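Local atomic coordinates of AtGH3.15 acyl acid amido synthetase (Arabidopsis thaliana, PDB entry 6E1Q), a protein that conjugates glutamine, and possibly cysteine, to the auxin precursor indole-3-butyric acid in an ATP-dependent reaction. Residues S473-G485 with N524-F538. Residues are numbered along the deposited sequence; the frame is centred on the assembly and turned at random.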
loop_
_atom_site.group_PDB
_atom_site.type_symbol
_atom_site.label_atom_id
_atom_site.label_comp_id
_atom_site.label_asym_id
_atom_site.label_seq_id
_atom_site.Cartn_x
_atom_site.Cartn_y
_atom_site.Cartn_z
ATOM N N SER A 473 12.979 8.325 -31.930
ATOM C CA SER A 473 13.093 9.420 -32.864
ATOM C C SER A 473 13.559 10.816 -32.512
ATOM O O SER A 473 13.945 11.147 -31.416
ATOM C CB SER A 473 11.793 9.503 -33.615
ATOM O OG SER A 473 11.426 8.200 -33.963
ATOM N N PHE A 474 13.511 11.609 -33.562
ATOM C CA PHE A 474 13.889 12.995 -33.620
ATOM C C PHE A 474 13.808 13.699 -32.295
ATOM O O PHE A 474 14.826 14.002 -31.672
ATOM C CB PHE A 474 13.002 13.667 -34.657
ATOM C CG PHE A 474 13.210 13.137 -36.055
ATOM C CD1 PHE A 474 14.238 13.609 -36.842
ATOM C CD2 PHE A 474 12.359 12.186 -36.583
ATOM C CE1 PHE A 474 14.427 13.129 -38.120
ATOM C CE2 PHE A 474 12.546 11.706 -37.865
ATOM C CZ PHE A 474 13.583 12.177 -38.630
ATOM N N PRO A 475 12.517 13.985 -31.891
ATOM C CA PRO A 475 12.417 14.572 -30.568
ATOM C C PRO A 475 11.721 13.514 -29.677
ATOM O O PRO A 475 10.837 12.814 -30.135
ATOM C CB PRO A 475 11.555 15.792 -30.804
ATOM C CG PRO A 475 10.715 15.447 -31.991
ATOM C CD PRO A 475 11.126 14.109 -32.488
ATOM N N GLY A 476 12.161 13.385 -28.440
ATOM C CA GLY A 476 11.597 12.446 -27.498
ATOM C C GLY A 476 10.223 12.877 -27.024
ATOM O O GLY A 476 9.864 14.055 -27.059
ATOM N N HIS A 477 9.428 11.898 -26.588
ATOM C CA HIS A 477 8.106 12.205 -26.051
ATOM C C HIS A 477 7.657 11.106 -25.093
ATOM O O HIS A 477 8.190 9.994 -25.088
ATOM C CB HIS A 477 7.078 12.414 -27.166
ATOM C CG HIS A 477 6.652 11.152 -27.849
ATOM N ND1 HIS A 477 7.426 10.520 -28.799
ATOM C CD2 HIS A 477 5.530 10.405 -27.719
ATOM C CE1 HIS A 477 6.794 9.443 -29.233
ATOM N NE2 HIS A 477 5.644 9.348 -28.590
ATOM N N TYR A 478 6.676 11.449 -24.263
ATOM C CA TYR A 478 6.097 10.505 -23.324
ATOM C C TYR A 478 5.083 9.614 -24.018
ATOM O O TYR A 478 4.315 10.062 -24.875
ATOM C CB TYR A 478 5.399 11.227 -22.175
ATOM C CG TYR A 478 6.289 12.005 -21.242
ATOM C CD1 TYR A 478 7.667 12.006 -21.384
ATOM C CD2 TYR A 478 5.736 12.746 -20.204
ATOM C CE1 TYR A 478 8.468 12.728 -20.515
ATOM C CE2 TYR A 478 6.523 13.454 -19.333
ATOM C CZ TYR A 478 7.885 13.451 -19.493
ATOM O OH TYR A 478 8.664 14.174 -18.624
ATOM N N VAL A 479 5.070 8.348 -23.615
ATOM C CA VAL A 479 4.055 7.376 -23.995
ATOM C C VAL A 479 3.317 6.956 -22.728
ATOM O O VAL A 479 3.943 6.442 -21.791
ATOM C CB VAL A 479 4.685 6.147 -24.676
ATOM C CG1 VAL A 479 3.639 5.070 -24.871
ATOM C CG2 VAL A 479 5.320 6.527 -26.004
ATOM N N ILE A 480 1.996 7.149 -22.701
ATOM C CA ILE A 480 1.151 6.652 -21.611
ATOM C C ILE A 480 0.280 5.508 -22.126
ATOM O O ILE A 480 -0.475 5.676 -23.092
ATOM C CB ILE A 480 0.287 7.769 -21.004
ATOM C CG1 ILE A 480 1.060 9.085 -20.969
ATOM C CG2 ILE A 480 -0.179 7.372 -19.609
ATOM C CD1 ILE A 480 2.179 9.126 -19.955
ATOM N N TYR A 481 0.365 4.346 -21.469
ATOM C CA TYR A 481 -0.472 3.194 -21.810
ATOM C C TYR A 481 -1.748 3.216 -20.967
ATOM O O TYR A 481 -1.683 3.203 -19.736
ATOM C CB TYR A 481 0.279 1.876 -21.590
ATOM C CG TYR A 481 1.556 1.736 -22.398
ATOM C CD1 TYR A 481 1.533 1.240 -23.697
ATOM C CD2 TYR A 481 2.785 2.107 -21.858
ATOM C CE1 TYR A 481 2.712 1.120 -24.446
ATOM C CE2 TYR A 481 3.962 1.990 -22.593
ATOM C CZ TYR A 481 3.915 1.493 -23.879
ATOM O OH TYR A 481 5.081 1.385 -24.581
ATOM N N TRP A 482 -2.900 3.198 -21.627
ATOM C CA TRP A 482 -4.204 3.262 -20.976
ATOM C C TRP A 482 -4.964 1.971 -21.258
ATOM O O TRP A 482 -5.188 1.623 -22.422
ATOM C CB TRP A 482 -5.016 4.463 -21.486
ATOM C CG TRP A 482 -4.769 5.750 -20.741
ATOM C CD1 TRP A 482 -3.715 6.039 -19.936
ATOM C CD2 TRP A 482 -5.611 6.909 -20.734
ATOM N NE1 TRP A 482 -3.838 7.310 -19.429
ATOM C CE2 TRP A 482 -4.997 7.864 -19.898
ATOM C CE3 TRP A 482 -6.822 7.230 -21.352
ATOM C CZ2 TRP A 482 -5.554 9.116 -19.657
ATOM C CZ3 TRP A 482 -7.382 8.481 -21.111
ATOM C CH2 TRP A 482 -6.751 9.400 -20.265
ATOM N N GLU A 483 -5.370 1.269 -20.208
ATOM C CA GLU A 483 -6.291 0.147 -20.369
ATOM C C GLU A 483 -7.688 0.618 -19.991
ATOM O O GLU A 483 -7.923 1.014 -18.846
ATOM C CB GLU A 483 -5.886 -1.059 -19.524
ATOM C CG GLU A 483 -6.850 -2.222 -19.719
ATOM C CD GLU A 483 -6.400 -3.497 -19.041
ATOM O OE1 GLU A 483 -5.176 -3.758 -19.004
ATOM O OE2 GLU A 483 -7.284 -4.244 -18.560
ATOM N N LEU A 484 -8.602 0.597 -20.958
ATOM C CA LEU A 484 -9.953 1.112 -20.789
ATOM C C LEU A 484 -10.956 -0.018 -20.585
ATOM O O LEU A 484 -10.777 -1.122 -21.100
ATOM C CB LEU A 484 -10.368 1.958 -22.004
ATOM C CG LEU A 484 -9.489 3.190 -22.267
ATOM C CD1 LEU A 484 -9.944 3.993 -23.498
ATOM C CD2 LEU A 484 -9.412 4.080 -21.028
ATOM N N GLY A 485 -12.036 0.284 -19.837
ATOM C CA GLY A 485 -13.166 -0.618 -19.713
ATOM C C GLY A 485 -14.484 0.142 -19.678
ATOM O O GLY A 485 -14.514 1.381 -19.660
ATOM N N ASN A 524 12.359 20.667 -27.424
ATOM C CA ASN A 524 13.017 19.367 -27.324
ATOM C C ASN A 524 12.088 18.239 -26.884
ATOM O O ASN A 524 12.529 17.083 -26.827
ATOM C CB ASN A 524 14.203 19.420 -26.356
ATOM C CG ASN A 524 13.853 20.061 -25.034
ATOM O OD1 ASN A 524 14.274 21.173 -24.740
ATOM N ND2 ASN A 524 13.036 19.374 -24.243
ATOM N N ILE A 525 10.834 18.533 -26.554
ATOM C CA ILE A 525 9.863 17.519 -26.150
ATOM C C ILE A 525 8.756 17.475 -27.194
ATOM O O ILE A 525 8.171 18.512 -27.530
ATOM C CB ILE A 525 9.298 17.791 -24.744
ATOM C CG1 ILE A 525 10.407 17.667 -23.695
ATOM C CG2 ILE A 525 8.197 16.797 -24.404
ATOM C CD1 ILE A 525 10.085 18.326 -22.364
ATOM N N GLY A 526 8.486 16.282 -27.721
ATOM C CA GLY A 526 7.453 16.104 -28.713
ATOM C C GLY A 526 6.083 15.886 -28.094
ATOM O O GLY A 526 5.907 15.936 -26.870
ATOM N N PRO A 527 5.083 15.623 -28.937
ATOM C CA PRO A 527 3.698 15.561 -28.450
ATOM C C PRO A 527 3.431 14.289 -27.658
ATOM O O PRO A 527 3.760 13.186 -28.097
ATOM C CB PRO A 527 2.864 15.607 -29.738
ATOM C CG PRO A 527 3.844 16.008 -30.840
ATOM C CD PRO A 527 5.162 15.481 -30.399
ATOM N N LEU A 528 2.805 14.446 -26.494
ATOM C CA LEU A 528 2.494 13.288 -25.671
ATOM C C LEU A 528 1.579 12.334 -26.423
ATOM O O LEU A 528 0.712 12.745 -27.201
ATOM C CB LEU A 528 1.838 13.706 -24.359
ATOM C CG LEU A 528 1.511 12.584 -23.364
ATOM C CD1 LEU A 528 1.847 13.005 -21.950
ATOM C CD2 LEU A 528 0.037 12.189 -23.462
ATOM N N GLU A 529 1.783 11.046 -26.170
ATOM C CA GLU A 529 1.079 9.979 -26.860
ATOM C C GLU A 529 0.396 9.086 -25.844
ATOM O O GLU A 529 1.014 8.678 -24.859
ATOM C CB GLU A 529 2.055 9.156 -27.702
ATOM C CG GLU A 529 1.443 7.958 -28.388
ATOM C CD GLU A 529 2.403 7.328 -29.399
ATOM O OE1 GLU A 529 3.604 7.684 -29.394
ATOM O OE2 GLU A 529 1.952 6.483 -30.198
ATOM N N ILE A 530 -0.872 8.770 -26.087
ATOM C CA ILE A 530 -1.587 7.770 -25.313
ATOM C C ILE A 530 -1.837 6.581 -26.222
ATOM O O ILE A 530 -2.378 6.736 -27.329
ATOM C CB ILE A 530 -2.906 8.305 -24.728
ATOM C CG1 ILE A 530 -2.629 9.374 -23.669
ATOM C CG2 ILE A 530 -3.728 7.149 -24.138
ATOM C CD1 ILE A 530 -3.887 10.046 -23.123
ATOM N N LYS A 531 -1.421 5.401 -25.763
ATOM C CA LYS A 531 -1.674 4.148 -26.459
ATOM C C LYS A 531 -2.676 3.349 -25.638
ATOM O O LYS A 531 -2.457 3.103 -24.446
ATOM C CB LYS A 531 -0.379 3.364 -26.679
ATOM C CG LYS A 531 0.662 4.106 -27.545
ATOM C CD LYS A 531 2.045 3.441 -27.510
ATOM C CE LYS A 531 2.629 3.285 -28.898
ATOM N NZ LYS A 531 4.067 3.648 -28.994
ATOM N N VAL A 532 -3.796 3.000 -26.256
ATOM C CA VAL A 532 -4.797 2.170 -25.600
ATOM C C VAL A 532 -4.407 0.708 -25.765
ATOM O O VAL A 532 -4.155 0.242 -26.881
ATOM C CB VAL A 532 -6.189 2.452 -26.179
ATOM C CG1 VAL A 532 -7.214 1.501 -25.599
ATOM C CG2 VAL A 532 -6.572 3.895 -25.881
ATOM N N VAL A 533 -4.335 -0.018 -24.657
ATOM C CA VAL A 533 -3.943 -1.424 -24.697
ATOM C C VAL A 533 -5.167 -2.290 -24.456
ATOM O O VAL A 533 -6.118 -1.885 -23.780
ATOM C CB VAL A 533 -2.823 -1.737 -23.686
ATOM C CG1 VAL A 533 -1.538 -1.072 -24.135
ATOM C CG2 VAL A 533 -3.216 -1.246 -22.289
ATOM N N LYS A 534 -5.146 -3.485 -25.045
ATOM C CA LYS A 534 -6.240 -4.435 -24.891
ATOM C C LYS A 534 -6.456 -4.780 -23.416
ATOM O O LYS A 534 -5.512 -4.756 -22.616
ATOM C CB LYS A 534 -5.942 -5.708 -25.690
ATOM C CG LYS A 534 -7.168 -6.381 -26.306
ATOM C CD LYS A 534 -6.874 -7.787 -26.844
ATOM C CE LYS A 534 -7.587 -8.022 -28.187
ATOM N NZ LYS A 534 -7.396 -9.400 -28.708
ATOM N N PRO A 535 -7.693 -5.090 -23.024
ATOM C CA PRO A 535 -7.944 -5.568 -21.658
ATOM C C PRO A 535 -7.064 -6.769 -21.317
ATOM O O PRO A 535 -6.754 -7.606 -22.171
ATOM C CB PRO A 535 -9.426 -5.959 -21.687
ATOM C CG PRO A 535 -10.021 -5.092 -22.746
ATOM C CD PRO A 535 -8.944 -4.871 -23.778
ATOM N N GLY A 536 -6.662 -6.848 -20.048
ATOM C CA GLY A 536 -5.722 -7.860 -19.608
ATOM C C GLY A 536 -4.264 -7.504 -19.794
ATOM O O GLY A 536 -3.395 -8.261 -19.335
ATOM N N ALA A 537 -3.964 -6.378 -20.448
ATOM C CA ALA A 537 -2.574 -5.972 -20.636
ATOM C C ALA A 537 -1.845 -5.835 -19.307
ATOM O O ALA A 537 -0.667 -6.186 -19.198
ATOM C CB ALA A 537 -2.506 -4.648 -21.389
ATOM N N PHE A 538 -2.516 -5.297 -18.290
ATOM C CA PHE A 538 -1.818 -4.996 -17.053
ATOM C C PHE A 538 -1.730 -6.205 -16.129
ATOM O O PHE A 538 -0.867 -6.222 -15.248
ATOM C CB PHE A 538 -2.481 -3.799 -16.372
ATOM C CG PHE A 538 -2.041 -2.497 -16.957
ATOM C CD1 PHE A 538 -0.875 -1.890 -16.509
ATOM C CD2 PHE A 538 -2.747 -1.913 -17.999
ATOM C CE1 PHE A 538 -0.427 -0.694 -17.069
ATOM C CE2 PHE A 538 -2.310 -0.709 -18.576
ATOM C CZ PHE A 538 -1.146 -0.101 -18.104
HETATM O O HOH W 1 5.510 14.016 -24.544
#
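Ile-530 lies over one face of the Trp-482 indole, its CD1 4.0 Å from the centroid of the six-membered ring in a CH-pi contact and its CG2 against CG. Ile-480 CG1 meets Leu-528 CD2 on this same face of the sheet, which helix 497-510 covers through Met-500 and Val-507. On the other face Val-479 CG1 presses tightly on Lys-531 CD (3.5 Å) and also covers the Tyr-481 ring; the lysine ammonium goes on to a salt bridge with Glu-571. Strands 477-485 and 529-533 are parallel neighbours within the mixed four-stranded sheet of the C-terminal domain, joined by a helical crossover, and backbone bonds such as Ile-480 N to Glu-529 O (2.8 Å) fix their register. At one end His-477 NE2 donates to Glu-529 OE1 (2.8 Å), ring and carboxylate nearly coplanar at 17°. At the other, Glu-483 reaches out with CG anti to its backbone N (chi1 -179°): OE1 accepts from Phe-538 N at 3.2 Å, while Gly-536 N meets OE2 from above the carboxylate plane (3.1 Å). With a glutamine here an NH2 takes the place of one carboxylate oxygen, and either Gly-536 N or Phe-538 N would probably be left without its acceptor at the start of helix 537-547.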